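Local coordinates for type III secretion system effector protein ExoU (Pseudomonas fluorescens, PDB 4QMK) that is a secreted bacterial toxin, probably a patatin-like phospholipase that reaches the host plasma membrane through a domain binding phosphatidylinositol 4,5-bisphosphate, at residues A[120-123]-A[124-128]. Numbering follows the deposited sequence. Where two conformers were deposited one is given.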
ATOM      1  N   LYS A 120       0.671 -16.416 -32.151  0.50 45.12           N
ATOM      2  CA  LYS A 120       1.654 -17.427 -32.429  0.50 47.74           C
ATOM      3  C   LYS A 120       2.456 -17.801 -31.174  0.50 46.10           C
ATOM      4  O   LYS A 120       2.520 -18.969 -30.811  0.50 45.04           O
ATOM      5  CB  LYS A 120       2.477 -16.913 -33.589  0.50 51.65           C
ATOM      6  CG  LYS A 120       1.520 -16.208 -34.568  0.50 51.53           C
ATOM      7  CD  LYS A 120       1.789 -16.524 -36.034  0.50 54.74           C
ATOM      8  CE  LYS A 120       0.676 -15.994 -36.928  0.50 53.14           C
ATOM      9  NZ  LYS A 120       0.951 -16.289 -38.354  0.50 54.21           N
ATOM     10  N   ALA A 121       3.020 -16.802 -30.497  1.00 45.29           N
ATOM     11  CA  ALA A 121       3.756 -17.025 -29.251  1.00 45.10           C
ATOM     12  C   ALA A 121       2.854 -17.747 -28.263  1.00 43.46           C
ATOM     13  O   ALA A 121       3.223 -18.783 -27.706  1.00 44.54           O
ATOM     14  CB  ALA A 121       4.203 -15.692 -28.676  1.00 46.43           C
ATOM     15  N   PHE A 122       1.641 -17.212 -28.100  1.00 41.20           N
ATOM     16  CA  PHE A 122       0.643 -17.816 -27.233  1.00 40.18           C
ATOM     17  C   PHE A 122       0.295 -19.276 -27.585  1.00 39.19           C
ATOM     18  O   PHE A 122       0.075 -20.088 -26.700  1.00 37.69           O
ATOM     19  CB  PHE A 122      -0.649 -16.955 -27.178  1.00 39.21           C
ATOM     20  CG  PHE A 122      -1.647 -17.468 -26.185  1.00 37.36           C
ATOM     21  CD1 PHE A 122      -1.445 -17.280 -24.856  1.00 37.88           C
ATOM     22  CD2 PHE A 122      -2.736 -18.197 -26.593  1.00 38.03           C
ATOM     23  CE1 PHE A 122      -2.327 -17.790 -23.921  1.00 41.39           C
ATOM     24  CE2 PHE A 122      -3.655 -18.685 -25.684  1.00 40.52           C
ATOM     25  CZ  PHE A 122      -3.451 -18.489 -24.332  1.00 40.65           C
ATOM     26  N   THR A 123       0.184 -19.587 -28.858  1.00 39.68           N
ATOM     27  CA  THR A 123      -0.110 -20.964 -29.273  1.00 43.12           C
ATOM     28  C   THR A 123       1.045 -21.900 -28.926  1.00 48.37           C
ATOM     29  O   THR A 123       0.856 -22.988 -28.385  1.00 50.07           O
ATOM     30  CB  THR A 123      -0.342 -21.056 -30.795  1.00 41.74           C
ATOM     31  OG1 THR A 123      -1.213 -19.981 -31.210  1.00 39.72           O
ATOM     32  CG2 THR A 123      -0.931 -22.390 -31.151  1.00 39.97           C
ATOM     33  N   GLN A 124       2.250 -21.440 -29.232  1.00 56.32           N
ATOM     34  CA  GLN A 124       3.484 -22.188 -28.977  1.00 61.30           C
ATOM     35  C   GLN A 124       3.613 -22.503 -27.486  1.00 55.67           C
ATOM     36  O   GLN A 124       3.828 -23.653 -27.092  1.00 51.33           O
ATOM     37  CB  GLN A 124       4.666 -21.315 -29.446  1.00 68.12           C
ATOM     38  CG  GLN A 124       6.055 -21.825 -29.121  1.00 76.38           C
ATOM     39  CD  GLN A 124       6.398 -23.095 -29.860  1.00 86.48           C
ATOM     40  OE1 GLN A 124       6.998 -24.022 -29.297  1.00 97.19           O
ATOM     41  NE2 GLN A 124       6.020 -23.155 -31.136  1.00 89.67           N
ATOM     42  N   LEU A 125       3.479 -21.463 -26.671  1.00 50.23           N
ATOM     43  CA  LEU A 125       3.624 -21.601 -25.249  1.00 51.20           C
ATOM     44  C   LEU A 125       2.549 -22.497 -24.637  1.00 49.19           C
ATOM     45  O   LEU A 125       2.832 -23.249 -23.719  1.00 47.54           O
ATOM     46  CB  LEU A 125       3.616 -20.206 -24.620  1.00 56.99           C
ATOM     47  CG  LEU A 125       3.826 -20.023 -23.106  1.00 58.57           C
ATOM     48  CD1 LEU A 125       4.168 -18.569 -22.829  1.00 60.76           C
ATOM     49  CD2 LEU A 125       2.596 -20.423 -22.313  1.00 60.06           C
ATOM     50  N   SER A 126       1.330 -22.443 -25.162  1.00 48.87           N
ATOM     51  CA  SER A 126       0.228 -23.239 -24.625  1.00 49.93           C
ATOM     52  C   SER A 126       0.357 -24.718 -24.920  1.00 51.59           C
ATOM     53  O   SER A 126      -0.124 -25.566 -24.158  1.00 48.96           O
ATOM     54  CB  SER A 126      -1.120 -22.750 -25.170  1.00 50.03           C
ATOM     55  OG  SER A 126      -1.442 -21.491 -24.636  1.00 55.69           O
ATOM     56  N   ASN A 127       0.959 -25.034 -26.056  1.00 56.10           N
ATOM     57  CA  ASN A 127       1.160 -26.441 -26.445  1.00 57.48           C
ATOM     58  C   ASN A 127       2.224 -27.122 -25.614  1.00 58.40           C
ATOM     59  O   ASN A 127       2.145 -28.328 -25.406  1.00 56.30           O
ATOM     60  CB  ASN A 127       1.496 -26.536 -27.918  1.00 56.69           C
ATOM     61  CG  ASN A 127       0.340 -26.124 -28.795  1.00 55.73           C
ATOM     62  OD1 ASN A 127      -0.805 -26.437 -28.503  1.00 53.42           O
ATOM     63  ND2 ASN A 127       0.638 -25.452 -29.891  1.00 56.28           N
ATOM     64  N   ASN A 128       3.174 -26.325 -25.101  1.00 64.19           N
ATOM     65  CA  ASN A 128       4.312 -26.826 -24.309  1.00 67.23           C
ATOM     66  C   ASN A 128       4.126 -26.754 -22.807  1.00 64.33           C
ATOM     67  O   ASN A 128       5.051 -27.052 -22.063  1.00 68.32           O
ATOM     68  CB  ASN A 128       5.558 -25.996 -24.631  1.00 70.25           C
ATOM     69  CG  ASN A 128       5.916 -26.016 -26.102  1.00 77.80           C
ATOM     70  OD1 ASN A 128       5.377 -26.804 -26.880  1.00 80.80           O
ATOM     71  ND2 ASN A 128       6.856 -25.158 -26.489  1.00 82.15           N
TER
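One face of the Phe-122 ring carries the hydroxyl of Ser-126, one helical turn further on: OG stands above the plane, 3.6 Å from CZ, shifted from the ring centre to the CZ–CE2 side. Around the buried ring, Pro-82 and Val-85 of helix 81-90, Cys-109 and Leu-113 of helix 107-114, and Met-117 make further contacts. CG anti to the backbone N (chi1 -174°) sets the phenyl group against these two helices. The same hydroxyl turns back on its own helix. Ser-126 OG lies beside its backbone N (chi1 -70°) and donates to Phe-122 O at 2.9 Å, while Ser-126 N gives that carbonyl a second bond of 3.1 Å; the two donors arrive from opposite faces of the carbonyl plane. This second bond is bent, with 146° at the hydrogen, whereas Gln-124 N to Lys-120 O and Leu-125 N to Ala-121 O, both 2.9 Å, are nearly straight. Thr-123 and Asn-127 run side by side, methyl CG2 3.7 Å from the amide ND2. Their side-chain oxygens are engaged elsewhere: Thr-123 OG1 with Ala-119 O and Gln-86 NE2, Asn-127 OD1 with Gln-415 NE2. Asn-128 is the first residue to leave helical angles, and its ND2 donates 3.0 Å back to Gln-124 OE1, a side-chain link across the last turn on the exposed side. With its hydrogen committed to Phe-122 O, the Ser-126 hydroxyl meets the ring with its donor need already satisfied inside the helix; OD1 of Asn-127, through Gln-415, and its backbone O, through Lys-411, tie the helix end to helix 408-431.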